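Local structure of protein spaetzle C-106 (Drosophila melanogaster, 4LXR) at residues I42-C54 against K94-G106. The protein acts, once activated by processing, as a disulfide-linked dimeric cytokine that binds the Toll receptor, triggering antifungal defence and setting dorsal-ventral polarity in the embryo. Numbering follows the deposited sequence.
Sequences IQIEECEGADQPC and KIPSCCKCALKTG
Glu45 turns CG away from its own backbone N (chi1 -176°) and stays extended, which lays the side chain along the backbone of Cys98 and carries OE1 to the amide of Cys99. That bond, Cys99 N to Glu45 OE1, is 3.3 Å long and arrives on the anti side of the carboxylate, 25° out of its plane. OE1 also forms a salt bridge with Lys100 of the second subunit and OE2 one with Arg14, two cationic partners that would favour the ionised form of this buried acid. Two residues after Glu45, Cys47 is joined covalently to Cys99, SG to SG 2.1 Å; Cys47 SG sits beside its backbone N (chi1 -64°), whereas Cys99 SG is swung to the far side of its own. Cys54, from the loop after strand 43-47, bonds to Cys101, SG to SG 2.0 Å. These disulfides belong to the cystine-knot fold, in which strand 43-47 pairs with 12-16 and strand 95-102 with 67-73; here the two antiparallel strand pairs are tied together, while Cys98, just before Cys99, bonds to Cys98 of the second subunit. Toward the other end, Glu45 N donates to Pro96 O at 3.1 Å, from well above the carbonyl plane. Ile44 CG2 meets Ile95 CG2 at 3.6 Å, the two side chains crossing at about a right angle, and Ile42 CD1 reaches the same methyl from further off. Glu46 CG lies alongside the Pro96 ring, 3.8 Å from Pro96 CB.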
ATOM      1  N   ILE C  42     -26.184   1.096  21.107  1.00 87.69           N
ATOM      2  CA  ILE C  42     -25.231   1.092  19.998  1.00 79.05           C
ATOM      3  C   ILE C  42     -25.489   2.265  19.050  1.00 81.34           C
ATOM      4  O   ILE C  42     -26.614   2.462  18.588  1.00 82.97           O
ATOM      5  CB  ILE C  42     -25.318  -0.237  19.214  1.00 75.47           C
ATOM      6  CG1 ILE C  42     -24.640  -0.121  17.844  1.00 72.47           C
ATOM      7  CG2 ILE C  42     -26.773  -0.660  19.055  1.00 75.19           C
ATOM      8  CD1 ILE C  42     -23.126  -0.029  17.897  1.00 72.90           C
ATOM      9  N   GLN C  43     -24.455   3.052  18.764  1.00 73.42           N
ATOM     10  CA  GLN C  43     -24.628   4.153  17.834  1.00 71.58           C
ATOM     11  C   GLN C  43     -24.134   3.816  16.431  1.00 69.74           C
ATOM     12  O   GLN C  43     -23.122   3.137  16.245  1.00 72.17           O
ATOM     13  CB  GLN C  43     -23.999   5.447  18.355  1.00 75.57           C
ATOM     14  CG  GLN C  43     -22.508   5.576  18.162  1.00 74.89           C
ATOM     15  CD  GLN C  43     -22.018   6.979  18.472  1.00 76.47           C
ATOM     16  OE1 GLN C  43     -22.774   7.954  18.369  1.00 72.74           O
ATOM     17  NE2 GLN C  43     -20.751   7.088  18.868  1.00 77.67           N
ATOM     18  N   ILE C  44     -24.881   4.288  15.443  1.00 56.99           N
ATOM     19  CA  ILE C  44     -24.600   3.967  14.060  1.00 54.58           C
ATOM     20  C   ILE C  44     -24.561   5.241  13.239  1.00 51.42           C
ATOM     21  O   ILE C  44     -25.103   6.265  13.650  1.00 55.84           O
ATOM     22  CB  ILE C  44     -25.680   3.035  13.484  1.00 52.36           C
ATOM     23  CG1 ILE C  44     -27.015   3.777  13.364  1.00 54.28           C
ATOM     24  CG2 ILE C  44     -25.828   1.809  14.355  1.00 44.70           C
ATOM     25  CD1 ILE C  44     -28.151   2.913  12.863  1.00 56.30           C
ATOM     26  N   GLU C  45     -23.895   5.183  12.092  1.00 49.42           N
ATOM     27  CA  GLU C  45     -23.952   6.275  11.132  1.00 44.73           C
ATOM     28  C   GLU C  45     -24.381   5.744   9.777  1.00 39.66           C
ATOM     29  O   GLU C  45     -23.756   4.823   9.244  1.00 46.64           O
ATOM     30  CB  GLU C  45     -22.604   6.983  11.017  1.00 50.88           C
ATOM     31  CG  GLU C  45     -22.637   8.200  10.084  1.00 54.00           C
ATOM     32  CD  GLU C  45     -21.358   9.007  10.140  1.00 56.33           C
ATOM     33  OE1 GLU C  45     -20.699   9.184   9.084  1.00 50.40           O
ATOM     34  OE2 GLU C  45     -21.015   9.454  11.256  1.00 60.45           O
ATOM     35  N   GLU C  46     -25.453   6.312   9.230  1.00 40.19           N
ATOM     36  CA  GLU C  46     -25.988   5.875   7.940  1.00 42.49           C
ATOM     37  C   GLU C  46     -25.986   7.007   6.943  1.00 43.61           C
ATOM     38  O   GLU C  46     -26.241   8.144   7.317  1.00 48.25           O
ATOM     39  CB  GLU C  46     -27.427   5.382   8.080  1.00 41.02           C
ATOM     40  CG  GLU C  46     -27.575   4.032   8.733  1.00 55.39           C
ATOM     41  CD  GLU C  46     -29.014   3.568   8.758  1.00 60.62           C
ATOM     42  OE1 GLU C  46     -29.885   4.373   9.151  1.00 61.51           O
ATOM     43  OE2 GLU C  46     -29.272   2.402   8.377  1.00 63.32           O
ATOM     44  N   CYS C  47     -25.710   6.693   5.678  1.00 35.63           N
ATOM     45  CA  CYS C  47     -25.815   7.680   4.616  1.00 37.33           C
ATOM     46  C   CYS C  47     -27.255   8.210   4.564  1.00 44.09           C
ATOM     47  O   CYS C  47     -28.206   7.432   4.650  1.00 45.96           O
ATOM     48  CB  CYS C  47     -25.421   7.080   3.263  1.00 38.44           C
ATOM     49  SG  CYS C  47     -23.680   6.550   3.126  1.00 47.64           S
ATOM     50  N   GLU C  48     -27.404   9.528   4.431  1.00 58.35           N
ATOM     51  CA  GLU C  48     -28.724  10.148   4.391  1.00 64.72           C
ATOM     52  C   GLU C  48     -29.492   9.708   3.146  1.00 75.83           C
ATOM     53  O   GLU C  48     -30.718   9.595   3.177  1.00 86.05           O
ATOM     54  CB  GLU C  48     -28.631  11.678   4.466  1.00 58.28           C
ATOM     55  CG  GLU C  48     -29.936  12.357   4.871  1.00 73.32           C
ATOM     56  CD  GLU C  48     -29.870  13.875   4.801  1.00 76.10           C
ATOM     57  OE1 GLU C  48     -29.470  14.514   5.803  1.00 73.83           O
ATOM     58  OE2 GLU C  48     -30.227  14.426   3.739  1.00 77.04           O
ATOM     59  N   GLY C  49     -28.774   9.448   2.057  1.00 75.13           N
ATOM     60  CA  GLY C  49     -29.401   8.917   0.856  1.00 83.63           C
ATOM     61  C   GLY C  49     -28.697   7.698   0.279  1.00 83.39           C
ATOM     62  O   GLY C  49     -27.625   7.314   0.746  1.00 89.81           O
ATOM     63  N   ALA C  50     -29.298   7.088  -0.740  1.00 72.75           N
ATOM     64  CA  ALA C  50     -28.666   5.977  -1.450  1.00 70.17           C
ATOM     65  C   ALA C  50     -28.035   6.431  -2.770  1.00 64.45           C
ATOM     66  O   ALA C  50     -28.701   7.056  -3.595  1.00 63.92           O
ATOM     67  CB  ALA C  50     -29.679   4.866  -1.705  1.00 74.66           C
ATOM     68  N   ASP C  51     -26.753   6.120  -2.956  1.00 66.10           N
ATOM     69  CA  ASP C  51     -26.028   6.422  -4.198  1.00 66.87           C
ATOM     70  C   ASP C  51     -25.937   7.909  -4.512  1.00 59.57           C
ATOM     71  O   ASP C  51     -25.710   8.296  -5.659  1.00 64.21           O
ATOM     72  CB  ASP C  51     -26.657   5.708  -5.398  1.00 74.41           C
ATOM     73  CG  ASP C  51     -26.570   4.205  -5.294  1.00 83.74           C
ATOM     74  OD1 ASP C  51     -26.279   3.696  -4.190  1.00 83.91           O
ATOM     75  OD2 ASP C  51     -26.804   3.533  -6.319  1.00 91.35           O
ATOM     76  N   GLN C  52     -26.117   8.743  -3.500  1.00 49.12           N
ATOM     77  CA  GLN C  52     -26.091  10.179  -3.716  1.00 55.07           C
ATOM     78  C   GLN C  52     -24.693  10.630  -4.131  1.00 49.51           C
ATOM     79  O   GLN C  52     -23.695  10.158  -3.582  1.00 48.03           O
ATOM     80  CB  GLN C  52     -26.564  10.910  -2.460  1.00 40.60           C
ATOM     81  CG  GLN C  52     -28.022  10.590  -2.092  1.00 44.61           C
ATOM     82  CD  GLN C  52     -29.016  11.204  -3.068  1.00 53.47           C
ATOM     83  OE1 GLN C  52     -29.855  10.510  -3.646  1.00 59.00           O
ATOM     84  NE2 GLN C  52     -28.922  12.514  -3.256  1.00 49.32           N
ATOM     85  N   PRO C  53     -24.616  11.513  -5.138  1.00 48.19           N
ATOM     86  CA  PRO C  53     -23.318  12.098  -5.494  1.00 48.68           C
ATOM     87  C   PRO C  53     -22.775  12.887  -4.308  1.00 39.08           C
ATOM     88  O   PRO C  53     -23.557  13.379  -3.499  1.00 31.41           O
ATOM     89  CB  PRO C  53     -23.662  13.036  -6.659  1.00 48.29           C
ATOM     90  CG  PRO C  53     -25.140  13.292  -6.532  1.00 50.01           C
ATOM     91  CD  PRO C  53     -25.712  12.023  -5.980  1.00 46.22           C
ATOM     92  N   CYS C  54     -21.458  12.980  -4.195  1.00 36.29           N
ATOM     93  CA  CYS C  54     -20.848  13.668  -3.064  1.00 37.94           C
ATOM     94  C   CYS C  54     -20.939  15.189  -3.239  1.00 30.13           C
ATOM     95  O   CYS C  54     -21.019  15.692  -4.362  1.00 31.25           O
ATOM     96  CB  CYS C  54     -19.376  13.230  -2.898  1.00 32.59           C
ATOM     97  SG  CYS C  54     -19.061  11.421  -2.966  1.00 30.97           S
ATOM     98  N   LYS C  94     -22.802  -6.831  11.091  1.00 69.03           N
ATOM     99  CA  LYS C  94     -22.651  -5.570  10.356  1.00 78.82           C
ATOM    100  C   LYS C  94     -23.367  -4.388  11.013  1.00 76.38           C
ATOM    101  O   LYS C  94     -24.586  -4.408  11.203  1.00 81.73           O
ATOM    102  CB  LYS C  94     -23.141  -5.718   8.910  1.00 84.92           C
ATOM    103  CG  LYS C  94     -22.264  -6.591   8.017  1.00 87.72           C
ATOM    104  CD  LYS C  94     -22.980  -6.916   6.711  1.00 88.09           C
ATOM    105  CE  LYS C  94     -23.381  -5.652   5.949  1.00 81.94           C
ATOM    106  NZ  LYS C  94     -22.234  -5.055   5.206  1.00 76.67           N
ATOM    107  N   ILE C  95     -22.598  -3.356  11.345  1.00 75.67           N
ATOM    108  CA  ILE C  95     -23.140  -2.107  11.873  1.00 70.27           C
ATOM    109  C   ILE C  95     -22.733  -0.951  10.956  1.00 58.58           C
ATOM    110  O   ILE C  95     -21.546  -0.746  10.724  1.00 56.98           O
ATOM    111  CB  ILE C  95     -22.595  -1.825  13.298  1.00 74.64           C
ATOM    112  CG1 ILE C  95     -22.965  -2.955  14.259  1.00 83.84           C
ATOM    113  CG2 ILE C  95     -23.113  -0.505  13.829  1.00 66.51           C
ATOM    114  CD1 ILE C  95     -24.447  -3.053  14.552  1.00 88.51           C
ATOM    115  N   PRO C  96     -23.715  -0.202  10.417  1.00 60.56           N
ATOM    116  CA  PRO C  96     -23.379   1.001   9.636  1.00 48.04           C
ATOM    117  C   PRO C  96     -22.530   1.921  10.503  1.00 46.48           C
ATOM    118  O   PRO C  96     -22.961   2.252  11.609  1.00 49.17           O
ATOM    119  CB  PRO C  96     -24.743   1.633   9.359  1.00 51.41           C
ATOM    120  CG  PRO C  96     -25.713   0.505   9.465  1.00 57.78           C
ATOM    121  CD  PRO C  96     -25.170  -0.400  10.530  1.00 53.10           C
ATOM    122  N   SER C  97     -21.338   2.290  10.036  1.00 45.18           N
ATOM    123  CA  SER C  97     -20.367   2.956  10.898  1.00 57.63           C
ATOM    124  C   SER C  97     -19.990   4.358  10.429  1.00 49.48           C
ATOM    125  O   SER C  97     -19.539   5.174  11.232  1.00 50.07           O
ATOM    126  CB  SER C  97     -19.109   2.098  11.073  1.00 47.55           C
ATOM    127  OG  SER C  97     -18.570   1.740   9.814  1.00 75.06           O
ATOM    128  N   CYS C  98     -20.158   4.610   9.131  1.00 47.72           N
ATOM    129  CA  CYS C  98     -20.014   5.947   8.551  1.00 49.76           C
ATOM    130  C   CYS C  98     -20.335   5.960   7.058  1.00 44.73           C
ATOM    131  O   CYS C  98     -20.469   4.906   6.430  1.00 41.86           O
ATOM    132  CB  CYS C  98     -18.612   6.537   8.786  1.00 56.14           C
ATOM    133  SG  CYS C  98     -17.275   5.730   7.905  1.00 75.61           S
ATOM    134  N   CYS C  99     -20.438   7.170   6.509  1.00 38.53           N
ATOM    135  CA  CYS C  99     -20.753   7.393   5.106  1.00 40.85           C
ATOM    136  C   CYS C  99     -19.590   8.127   4.469  1.00 36.28           C
ATOM    137  O   CYS C  99     -19.171   9.179   4.941  1.00 41.75           O
ATOM    138  CB  CYS C  99     -22.015   8.249   4.992  1.00 50.41           C
ATOM    139  SG  CYS C  99     -22.737   8.362   3.340  1.00 37.84           S
ATOM    140  N   LYS C 100     -19.036   7.579   3.401  1.00 45.16           N
ATOM    141  CA  LYS C 100     -17.842   8.194   2.827  1.00 46.37           C
ATOM    142  C   LYS C 100     -17.974   8.341   1.332  1.00 38.06           C
ATOM    143  O   LYS C 100     -18.690   7.577   0.683  1.00 37.59           O
ATOM    144  CB  LYS C 100     -16.588   7.371   3.153  1.00 43.99           C
ATOM    145  CG  LYS C 100     -16.402   7.095   4.635  1.00 49.15           C
ATOM    146  CD  LYS C 100     -14.944   6.777   4.990  1.00 52.93           C
ATOM    147  CE  LYS C 100     -14.560   5.356   4.642  1.00 54.87           C
ATOM    148  NZ  LYS C 100     -13.117   5.141   4.936  1.00 63.44           N
ATOM    149  N   CYS C 101     -17.248   9.304   0.788  1.00 29.51           N
ATOM    150  CA  CYS C 101     -17.292   9.561  -0.634  1.00 36.58           C
ATOM    151  C   CYS C 101     -16.266   8.690  -1.330  1.00 35.66           C
ATOM    152  O   CYS C 101     -15.078   8.762  -1.032  1.00 34.90           O
ATOM    153  CB  CYS C 101     -17.024  11.038  -0.927  1.00 30.47           C
ATOM    154  SG  CYS C 101     -17.037  11.420  -2.682  1.00 37.11           S
ATOM    155  N   ALA C 102     -16.736   7.860  -2.253  1.00 37.27           N
ATOM    156  CA  ALA C 102     -15.868   6.940  -2.980  1.00 39.09           C
ATOM    157  C   ALA C 102     -15.526   7.507  -4.357  1.00 35.17           C
ATOM    158  O   ALA C 102     -16.404   7.976  -5.075  1.00 38.75           O
ATOM    159  CB  ALA C 102     -16.546   5.588  -3.112  1.00 36.11           C
ATOM    160  N   LEU C 103     -14.246   7.483  -4.709  1.00 31.85           N
ATOM    161  CA  LEU C 103     -13.805   7.936  -6.021  1.00 36.56           C
ATOM    162  C   LEU C 103     -13.407   6.727  -6.867  1.00 40.30           C
ATOM    163  O   LEU C 103     -12.666   5.869  -6.406  1.00 41.96           O
ATOM    164  CB  LEU C 103     -12.608   8.879  -5.876  1.00 29.22           C
ATOM    165  CG  LEU C 103     -12.745   9.999  -4.842  1.00 35.37           C
ATOM    166  CD1 LEU C 103     -11.411  10.691  -4.628  1.00 35.65           C
ATOM    167  CD2 LEU C 103     -13.824  11.007  -5.252  1.00 26.83           C
ATOM    168  N   LYS C 104     -13.900   6.647  -8.100  1.00 41.64           N
ATOM    169  CA  LYS C 104     -13.463   5.591  -9.020  1.00 42.27           C
ATOM    170  C   LYS C 104     -12.138   5.962  -9.685  1.00 42.54           C
ATOM    171  O   LYS C 104     -12.110   6.460 -10.809  1.00 39.74           O
ATOM    172  CB  LYS C 104     -14.515   5.332 -10.094  1.00 50.57           C
ATOM    173  CG  LYS C 104     -15.275   4.032  -9.931  1.00 70.10           C
ATOM    174  CD  LYS C 104     -16.408   4.171  -8.932  1.00 81.77           C
ATOM    175  CE  LYS C 104     -17.138   2.849  -8.725  1.00 90.26           C
ATOM    176  NZ  LYS C 104     -17.602   2.252 -10.012  1.00 95.56           N
ATOM    177  N   THR C 105     -11.044   5.747  -8.970  1.00 45.00           N
ATOM    178  CA  THR C 105      -9.713   5.938  -9.522  1.00 49.99           C
ATOM    179  C   THR C 105      -8.820   4.899  -8.896  1.00 54.71           C
ATOM    180  O   THR C 105      -9.203   4.273  -7.909  1.00 55.45           O
ATOM    181  CB  THR C 105      -9.124   7.288  -9.152  1.00 49.22           C
ATOM    182  OG1 THR C 105      -7.816   7.411  -9.738  1.00 54.75           O
ATOM    183  CG2 THR C 105      -9.002   7.408  -7.647  1.00 45.74           C
ATOM    184  N   GLY C 106      -7.628   4.726  -9.461  1.00 55.15           N
ATOM    185  CA  GLY C 106      -6.633   3.830  -8.894  1.00 57.11           C
ATOM    186  C   GLY C 106      -6.074   4.349  -7.578  1.00 62.73           C
ATOM    187  O   GLY C 106      -6.392   5.458  -7.140  1.00 60.88           O
TER